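Local structure of CBS domain-containing protein CBSX2 (Arabidopsis thaliana, 3SL7) at residues T38-V52 and F129-L141. The protein probably regulates the chloroplast thioredoxin system through its pair of CBS domains, thereby modulating plant development. Residues are numbered along the deposited sequence; the frame is centred on the assembly and turned at random.
Sequences TGLPVIDDNWTLVGV and FRRLPVVDADGKL. With ACT (acetate ion), chain C.
The interface between the two CBS repeats of this Bateman module is closed here by two matching beta hairpins, with hydrogen bonds joining their turns. Leu141 N gives a nearly straight bond of 2.9 Å to Trp47 O, and Leu49 N returns one of 3.1 Å to Gly139 O, making a single beta bridge between Thr48 and Lys140. A water joins Gly139 O to Leu49 O. Lys140 turns back on itself at its second torsion (chi2 -50°), folds its aliphatic chain past Thr48 OG1 and donates a hydrogen bond from NZ to Asn46 O (3.0 Å), in the carbonyl plane. Each turn is braced from within: Asp44 OD1 takes the N-H groups of Asn46 and Thr48 from opposite faces of its carboxylate, and Asp136 OD1 accepts from Lys140 N.

Away from the turns, along the strands, the contact becomes apolar. Leu141, from the second repeat, reaches into the first: its CD2 lies 3.7 Å from Pro41 CB and also touches Ile43 CG2, while its CB packs against Trp47 CE3. Ile43 CD1 sits over the centre of the indole. Strands 49-52 and 131-135 run antiparallel (175°), their axes 9.2 Å apart at closest approach, too far for backbone pairing, so side chains make the contact, with Leu49 CG against Pro133 CB. As in other CBS pairs, the beta-sheets of the two repeats pack against each other.

Farther along, Val52 covers one face of the Phe129 ring, its CB 3.5 Å from the ring centroid in a CH-pi contact; Arg131 NH1 lies over the opposite face, toward the rim. Arg131 has CG beside the backbone N (chi1 -47°) and an extended chain onward to NE, so that one face of the guanidinium lies against Gly39 CA, and NH2 donates in plane to Thr38 OG1 at 2.6 Å. Weak bonds lead from NE to an acetate, probably from the crystallisation liquor.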
ATOM      1  N   THR A  38      -3.461   1.438   3.480  1.00 33.50           N
ATOM      2  CA  THR A  38      -4.823   1.679   3.026  1.00 37.92           C
ATOM      3  C   THR A  38      -5.851   1.131   4.003  1.00 37.06           C
ATOM      4  O   THR A  38      -7.051   1.321   3.817  1.00 32.32           O
ATOM      5  CB  THR A  38      -5.075   1.048   1.660  1.00 43.46           C
ATOM      6  OG1 THR A  38      -4.967  -0.377   1.777  1.00 39.80           O
ATOM      7  CG2 THR A  38      -4.062   1.572   0.645  1.00 40.51           C
ATOM      8  N   GLY A  39      -5.383   0.437   5.039  1.00 24.73           N
ATOM      9  CA  GLY A  39      -6.287  -0.099   6.032  1.00 24.19           C
ATOM     10  C   GLY A  39      -5.632  -0.125   7.391  1.00 28.18           C
ATOM     11  O   GLY A  39      -4.407  -0.120   7.499  1.00 25.39           O
ATOM     12  N   LEU A  40      -6.458  -0.150   8.427  1.00 26.13           N
ATOM     13  CA  LEU A  40      -5.973  -0.076   9.800  1.00 27.94           C
ATOM     14  C   LEU A  40      -6.764  -1.008  10.684  1.00 23.24           C
ATOM     15  O   LEU A  40      -7.996  -1.046  10.596  1.00 28.31           O
ATOM     16  CB  LEU A  40      -6.183   1.338  10.343  1.00 35.58           C
ATOM     17  CG  LEU A  40      -5.497   2.506   9.641  1.00 31.80           C
ATOM     18  CD1 LEU A  40      -6.243   3.798   9.965  1.00 33.85           C
ATOM     19  CD2 LEU A  40      -4.040   2.595  10.060  1.00 24.93           C
ATOM     20  N   PRO A  41      -6.068  -1.747  11.561  1.00 29.94           N
ATOM     21  CA  PRO A  41      -6.791  -2.488  12.587  1.00 28.71           C
ATOM     22  C   PRO A  41      -7.327  -1.504  13.606  1.00 34.44           C
ATOM     23  O   PRO A  41      -6.693  -0.484  13.888  1.00 25.79           O
ATOM     24  CB  PRO A  41      -5.703  -3.377  13.221  1.00 29.51           C
ATOM     25  CG  PRO A  41      -4.420  -2.713  12.901  1.00 36.29           C
ATOM     26  CD  PRO A  41      -4.615  -2.003  11.595  1.00 31.20           C
ATOM     27  N   VAL A  42      -8.504  -1.795  14.142  1.00 27.54           N
ATOM     28  CA  VAL A  42      -9.071  -0.972  15.191  1.00 24.88           C
ATOM     29  C   VAL A  42      -9.011  -1.736  16.505  1.00 28.89           C
ATOM     30  O   VAL A  42      -9.471  -2.876  16.584  1.00 27.50           O
ATOM     31  CB  VAL A  42     -10.531  -0.607  14.868  1.00 22.00           C
ATOM     32  CG1 VAL A  42     -11.044   0.479  15.819  1.00 20.72           C
ATOM     33  CG2 VAL A  42     -10.642  -0.131  13.392  1.00 28.02           C
ATOM     34  N   ILE A  43      -8.433  -1.115  17.524  1.00 26.23           N
ATOM     35  CA  ILE A  43      -8.352  -1.717  18.846  1.00 33.27           C
ATOM     36  C   ILE A  43      -9.117  -0.872  19.853  1.00 41.81           C
ATOM     37  O   ILE A  43      -9.485   0.268  19.554  1.00 35.61           O
ATOM     38  CB  ILE A  43      -6.893  -1.801  19.326  1.00 32.36           C
ATOM     39  CG1 ILE A  43      -6.250  -0.407  19.285  1.00 33.22           C
ATOM     40  CG2 ILE A  43      -6.114  -2.769  18.464  1.00 27.88           C
ATOM     41  CD1 ILE A  43      -4.969  -0.302  20.082  1.00 33.37           C
ATOM     42  N   ASP A  44      -9.366  -1.425  21.040  1.00 29.78           N
ATOM     43  CA  ASP A  44      -9.862  -0.610  22.133  1.00 35.49           C
ATOM     44  C   ASP A  44      -8.694  -0.204  23.006  1.00 35.89           C
ATOM     45  O   ASP A  44      -7.537  -0.490  22.685  1.00 38.66           O
ATOM     46  CB  ASP A  44     -10.955  -1.313  22.940  1.00 36.67           C
ATOM     47  CG  ASP A  44     -10.450  -2.533  23.697  1.00 45.82           C
ATOM     48  OD1 ASP A  44      -9.216  -2.725  23.807  1.00 36.92           O
ATOM     49  OD2 ASP A  44     -11.302  -3.297  24.208  1.00 34.63           O
ATOM     50  N   ASP A  45      -8.999   0.452  24.118  1.00 39.49           N
ATOM     51  CA  ASP A  45      -7.973   0.996  24.999  1.00 46.08           C
ATOM     52  C   ASP A  45      -6.981  -0.060  25.516  1.00 56.10           C
ATOM     53  O   ASP A  45      -5.855   0.271  25.892  1.00 62.77           O
ATOM     54  CB  ASP A  45      -8.627   1.765  26.158  1.00 50.63           C
ATOM     55  CG  ASP A  45      -9.348   3.031  25.693  1.00 68.45           C
ATOM     56  OD1 ASP A  45      -9.019   3.547  24.601  1.00 61.46           O
ATOM     57  OD2 ASP A  45     -10.238   3.517  26.426  1.00 56.28           O
ATOM     58  N   ASN A  46      -7.391  -1.326  25.520  1.00 33.99           N
ATOM     59  CA  ASN A  46      -6.547  -2.406  26.035  1.00 54.15           C
ATOM     60  C   ASN A  46      -5.911  -3.260  24.937  1.00 51.88           C
ATOM     61  O   ASN A  46      -5.425  -4.357  25.195  1.00 39.31           O
ATOM     62  CB  ASN A  46      -7.328  -3.309  26.999  1.00 61.80           C
ATOM     63  CG  ASN A  46      -7.975  -2.535  28.127  1.00 62.83           C
ATOM     64  OD1 ASN A  46      -9.182  -2.636  28.343  1.00 66.76           O
ATOM     65  ND2 ASN A  46      -7.178  -1.753  28.851  1.00 54.69           N
ATOM     66  N   TRP A  47      -5.927  -2.750  23.712  1.00 35.41           N
ATOM     67  CA  TRP A  47      -5.325  -3.438  22.576  1.00 29.81           C
ATOM     68  C   TRP A  47      -6.092  -4.671  22.128  1.00 28.21           C
ATOM     69  O   TRP A  47      -5.601  -5.449  21.318  1.00 32.42           O
ATOM     70  CB  TRP A  47      -3.849  -3.764  22.846  1.00 44.46           C
ATOM     71  CG  TRP A  47      -3.007  -2.641  22.403  1.00 46.64           C
ATOM     72  CD1 TRP A  47      -2.798  -1.467  23.061  1.00 51.64           C
ATOM     73  CD2 TRP A  47      -2.311  -2.540  21.164  1.00 41.89           C
ATOM     74  NE1 TRP A  47      -1.993  -0.645  22.312  1.00 51.72           N
ATOM     75  CE2 TRP A  47      -1.680  -1.281  21.140  1.00 51.85           C
ATOM     76  CE3 TRP A  47      -2.146  -3.397  20.075  1.00 29.36           C
ATOM     77  CZ2 TRP A  47      -0.897  -0.857  20.073  1.00 46.55           C
ATOM     78  CZ3 TRP A  47      -1.375  -2.971  19.009  1.00 45.75           C
ATOM     79  CH2 TRP A  47      -0.758  -1.712  19.018  1.00 52.44           C
ATOM     80  N   THR A  48      -7.308  -4.831  22.636  1.00 30.32           N
ATOM     81  CA  THR A  48      -8.206  -5.838  22.091  1.00 34.33           C
ATOM     82  C   THR A  48      -8.587  -5.433  20.676  1.00 36.00           C
ATOM     83  O   THR A  48      -8.992  -4.286  20.434  1.00 32.61           O
ATOM     84  CB  THR A  48      -9.468  -5.987  22.939  1.00 36.82           C
ATOM     85  OG1 THR A  48      -9.086  -6.292  24.284  1.00 40.14           O
ATOM     86  CG2 THR A  48     -10.343  -7.110  22.391  1.00 32.55           C
ATOM     87  N   LEU A  49      -8.440  -6.363  19.737  1.00 25.73           N
ATOM     88  CA  LEU A  49      -8.798  -6.105  18.347  1.00 32.76           C
ATOM     89  C   LEU A  49     -10.318  -6.060  18.271  1.00 36.74           C
ATOM     90  O   LEU A  49     -10.987  -7.017  18.652  1.00 28.02           O
ATOM     91  CB  LEU A  49      -8.239  -7.221  17.465  1.00 23.88           C
ATOM     92  CG  LEU A  49      -8.253  -7.152  15.934  1.00 32.74           C
ATOM     93  CD1 LEU A  49      -9.550  -7.658  15.392  1.00 39.77           C
ATOM     94  CD2 LEU A  49      -7.960  -5.747  15.445  1.00 18.49           C
ATOM     95  N   VAL A  50     -10.875  -4.937  17.825  1.00 25.46           N
ATOM     96  CA  VAL A  50     -12.331  -4.814  17.762  1.00 22.88           C
ATOM     97  C   VAL A  50     -12.870  -4.681  16.337  1.00 27.39           C
ATOM     98  O   VAL A  50     -14.065  -4.858  16.094  1.00 24.98           O
ATOM     99  CB  VAL A  50     -12.849  -3.656  18.636  1.00 32.81           C
ATOM    100  CG1 VAL A  50     -12.365  -3.825  20.069  1.00 29.88           C
ATOM    101  CG2 VAL A  50     -12.423  -2.297  18.057  1.00 28.43           C
ATOM    102  N   GLY A  51     -11.984  -4.378  15.397  1.00 25.00           N
ATOM    103  CA  GLY A  51     -12.399  -4.208  14.023  1.00 25.12           C
ATOM    104  C   GLY A  51     -11.266  -3.826  13.107  1.00 21.55           C
ATOM    105  O   GLY A  51     -10.104  -3.785  13.503  1.00 25.82           O
ATOM    106  N   VAL A  52     -11.620  -3.582  11.856  1.00 19.28           N
ATOM    107  CA  VAL A  52     -10.678  -3.105  10.862  1.00 21.35           C
ATOM    108  C   VAL A  52     -11.392  -2.020  10.074  1.00 31.90           C
ATOM    109  O   VAL A  52     -12.622  -2.017   9.979  1.00 30.07           O
ATOM    110  CB  VAL A  52     -10.231  -4.236   9.902  1.00 20.97           C
ATOM    111  CG1 VAL A  52      -9.497  -5.350  10.686  1.00 29.65           C
ATOM    112  CG2 VAL A  52     -11.430  -4.814   9.165  1.00 29.25           C
ATOM    113  N   PHE A 129     -10.627  -6.845   3.521  1.00 45.60           N
ATOM    114  CA  PHE A 129      -9.520  -6.142   4.149  1.00 42.58           C
ATOM    115  C   PHE A 129      -8.158  -6.591   3.605  1.00 40.84           C
ATOM    116  O   PHE A 129      -7.192  -5.834   3.658  1.00 42.22           O
ATOM    117  CB  PHE A 129      -9.595  -6.322   5.661  1.00 43.40           C
ATOM    118  CG  PHE A 129      -8.760  -5.348   6.426  1.00 41.15           C
ATOM    119  CD1 PHE A 129      -8.910  -3.981   6.225  1.00 39.83           C
ATOM    120  CD2 PHE A 129      -7.847  -5.790   7.363  1.00 40.80           C
ATOM    121  CE1 PHE A 129      -8.146  -3.074   6.932  1.00 40.09           C
ATOM    122  CE2 PHE A 129      -7.072  -4.892   8.082  1.00 51.96           C
ATOM    123  CZ  PHE A 129      -7.220  -3.527   7.865  1.00 40.76           C
ATOM    124  N   ARG A 130      -8.085  -7.814   3.079  1.00 42.60           N
ATOM    125  CA  ARG A 130      -6.846  -8.328   2.482  1.00 41.58           C
ATOM    126  C   ARG A 130      -5.641  -8.316   3.432  1.00 39.69           C
ATOM    127  O   ARG A 130      -4.488  -8.306   3.001  1.00 38.22           O
ATOM    128  CB  ARG A 130      -6.500  -7.540   1.225  1.00 53.07           C
ATOM    129  CG  ARG A 130      -7.543  -7.642   0.118  1.00 62.71           C
ATOM    130  CD  ARG A 130      -7.457  -8.972  -0.617  1.00 90.54           C
ATOM    131  NE  ARG A 130      -6.676  -8.857  -1.845  1.00109.39           N
ATOM    132  CZ  ARG A 130      -7.197  -8.543  -3.028  1.00117.15           C
ATOM    133  NH1 ARG A 130      -8.498  -8.317  -3.139  1.00125.96           N
ATOM    134  NH2 ARG A 130      -6.418  -8.457  -4.099  1.00112.33           N
ATOM    135  N   ARG A 131      -5.916  -8.274   4.724  1.00 30.79           N
ATOM    136  CA  ARG A 131      -4.907  -8.511   5.751  1.00 29.15           C
ATOM    137  C   ARG A 131      -5.611  -9.304   6.831  1.00 28.36           C
ATOM    138  O   ARG A 131      -6.833  -9.268   6.917  1.00 31.01           O
ATOM    139  CB  ARG A 131      -4.408  -7.199   6.346  1.00 27.44           C
ATOM    140  CG  ARG A 131      -4.065  -6.136   5.334  1.00 44.77           C
ATOM    141  CD  ARG A 131      -4.030  -4.780   6.014  1.00 44.60           C
ATOM    142  NE  ARG A 131      -3.615  -3.714   5.110  1.00 49.18           N
ATOM    143  CZ  ARG A 131      -4.441  -3.028   4.324  1.00 41.75           C
ATOM    144  NH1 ARG A 131      -5.739  -3.300   4.313  1.00 40.81           N
ATOM    145  NH2 ARG A 131      -3.968  -2.069   3.544  1.00 50.24           N
ATOM    146  N   LEU A 132      -4.844 -10.011   7.655  1.00 22.91           N
ATOM    147  CA  LEU A 132      -5.401 -10.747   8.771  1.00 23.09           C
ATOM    148  C   LEU A 132      -4.743 -10.254  10.037  1.00 24.26           C
ATOM    149  O   LEU A 132      -3.549 -10.436  10.216  1.00 30.44           O
ATOM    150  CB  LEU A 132      -5.157 -12.246   8.617  1.00 21.74           C
ATOM    151  CG  LEU A 132      -5.832 -12.871   7.402  1.00 29.12           C
ATOM    152  CD1 LEU A 132      -5.274 -14.273   7.139  1.00 24.77           C
ATOM    153  CD2 LEU A 132      -7.336 -12.918   7.614  1.00 35.55           C
ATOM    154  N   PRO A 133      -5.520  -9.586  10.899  1.00 26.56           N
ATOM    155  CA  PRO A 133      -4.965  -9.237  12.202  1.00 18.28           C
ATOM    156  C   PRO A 133      -4.539 -10.536  12.888  1.00 24.75           C
ATOM    157  O   PRO A 133      -5.191 -11.567  12.709  1.00 23.28           O
ATOM    158  CB  PRO A 133      -6.154  -8.615  12.936  1.00 24.97           C
ATOM    159  CG  PRO A 133      -7.053  -8.092  11.837  1.00 32.20           C
ATOM    160  CD  PRO A 133      -6.903  -9.113  10.729  1.00 34.07           C
ATOM    161  N   VAL A 134      -3.453 -10.497  13.639  1.00 22.58           N
ATOM    162  CA  VAL A 134      -3.038 -11.673  14.412  1.00 20.90           C
ATOM    163  C   VAL A 134      -3.283 -11.342  15.868  1.00 22.74           C
ATOM    164  O   VAL A 134      -2.846 -10.297  16.359  1.00 31.02           O
ATOM    165  CB  VAL A 134      -1.561 -12.008  14.186  1.00 24.30           C
ATOM    166  CG1 VAL A 134      -1.217 -13.388  14.789  1.00 24.12           C
ATOM    167  CG2 VAL A 134      -1.243 -11.986  12.704  1.00 25.89           C
ATOM    168  N   VAL A 135      -4.010 -12.218  16.554  1.00 23.95           N
ATOM    169  CA  VAL A 135      -4.301 -12.015  17.956  1.00 17.33           C
ATOM    170  C   VAL A 135      -3.687 -13.095  18.848  1.00 26.05           C
ATOM    171  O   VAL A 135      -3.315 -14.181  18.386  1.00 26.56           O
ATOM    172  CB  VAL A 135      -5.823 -11.945  18.202  1.00 28.76           C
ATOM    173  CG1 VAL A 135      -6.440 -10.795  17.389  1.00 21.86           C
ATOM    174  CG2 VAL A 135      -6.477 -13.263  17.833  1.00 30.08           C
ATOM    175  N   ASP A 136      -3.574 -12.782  20.132  1.00 28.68           N
ATOM    176  CA  ASP A 136      -3.161 -13.756  21.125  1.00 30.07           C
ATOM    177  C   ASP A 136      -4.376 -14.370  21.794  1.00 32.42           C
ATOM    178  O   ASP A 136      -5.491 -14.126  21.372  1.00 27.56           O
ATOM    179  CB  ASP A 136      -2.239 -13.125  22.164  1.00 27.29           C
ATOM    180  CG  ASP A 136      -2.933 -12.084  23.020  1.00 42.69           C
ATOM    181  OD1 ASP A 136      -4.186 -11.982  23.019  1.00 28.49           O
ATOM    182  OD2 ASP A 136      -2.200 -11.357  23.712  1.00 31.57           O
ATOM    183  N   ALA A 137      -4.154 -15.159  22.847  1.00 24.58           N
ATOM    184  CA  ALA A 137      -5.221 -15.962  23.429  1.00 35.54           C
ATOM    185  C   ALA A 137      -6.246 -15.073  24.111  1.00 32.43           C
ATOM    186  O   ALA A 137      -7.372 -15.491  24.374  1.00 48.54           O
ATOM    187  CB  ALA A 137      -4.647 -16.974  24.421  1.00 30.46           C
ATOM    188  N   ASP A 138      -5.827 -13.844  24.395  1.00 29.47           N
ATOM    189  CA  ASP A 138      -6.689 -12.822  24.971  1.00 34.62           C
ATOM    190  C   ASP A 138      -7.331 -11.908  23.934  1.00 42.52           C
ATOM    191  O   ASP A 138      -7.951 -10.917  24.295  1.00 35.10           O
ATOM    192  CB  ASP A 138      -5.886 -11.949  25.916  1.00 36.97           C
ATOM    193  CG  ASP A 138      -5.672 -12.597  27.243  1.00 55.54           C
ATOM    194  OD1 ASP A 138      -6.598 -13.306  27.691  1.00 57.77           O
ATOM    195  OD2 ASP A 138      -4.580 -12.411  27.822  1.00 80.37           O
ATOM    196  N   GLY A 139      -7.165 -12.213  22.654  1.00 31.90           N
ATOM    197  CA  GLY A 139      -7.790 -11.406  21.617  1.00 27.99           C
ATOM    198  C   GLY A 139      -7.101 -10.069  21.416  1.00 30.13           C
ATOM    199  O   GLY A 139      -7.602  -9.210  20.699  1.00 29.29           O
ATOM    200  N   LYS A 140      -5.943  -9.892  22.043  1.00 31.26           N
ATOM    201  CA  LYS A 140      -5.123  -8.699  21.832  1.00 28.78           C
ATOM    202  C   LYS A 140      -4.419  -8.748  20.482  1.00 28.83           C
ATOM    203  O   LYS A 140      -3.910  -9.786  20.073  1.00 26.70           O
ATOM    204  CB  LYS A 140      -4.064  -8.554  22.928  1.00 37.24           C
ATOM    205  CG  LYS A 140      -4.607  -8.565  24.345  1.00 50.05           C
ATOM    206  CD  LYS A 140      -5.768  -7.600  24.508  1.00 41.59           C
ATOM    207  CE  LYS A 140      -6.173  -7.477  25.972  1.00 46.25           C
ATOM    208  NZ  LYS A 140      -5.056  -6.923  26.789  1.00 52.90           N
ATOM    209  N   LEU A 141      -4.383  -7.609  19.797  1.00 23.99           N
ATOM    210  CA  LEU A 141      -3.692  -7.502  18.523  1.00 26.29           C
ATOM    211  C   LEU A 141      -2.192  -7.646  18.738  1.00 25.48           C
ATOM    212  O   LEU A 141      -1.599  -6.850  19.458  1.00 27.73           O
ATOM    213  CB  LEU A 141      -3.972  -6.132  17.918  1.00 29.09           C
ATOM    214  CG  LEU A 141      -3.324  -5.884  16.569  1.00 30.55           C
ATOM    215  CD1 LEU A 141      -3.856  -6.909  15.589  1.00 24.11           C
ATOM    216  CD2 LEU A 141      -3.633  -4.457  16.094  1.00 27.04           C
TER
HETATM  217  C   ACT C   2      -0.424  -2.988   6.077  1.00 46.17           C
HETATM  218  O   ACT C   2      -0.372  -3.016   4.830  1.00 44.53           O
HETATM  219  OXT ACT C   2      -1.575  -2.957   6.558  1.00 52.92           O
HETATM  220  CH3 ACT C   2       0.810  -3.003   6.937  1.00 44.93           C
HETATM  221  O   HOH W   1      -1.672  -0.922   2.988  1.00 35.92           O
HETATM  222  O   HOH W   2      -8.959  -8.786  25.855  1.00 49.81           O
HETATM  223  O   HOH W   3     -10.032  -9.482  19.802  1.00 28.12           O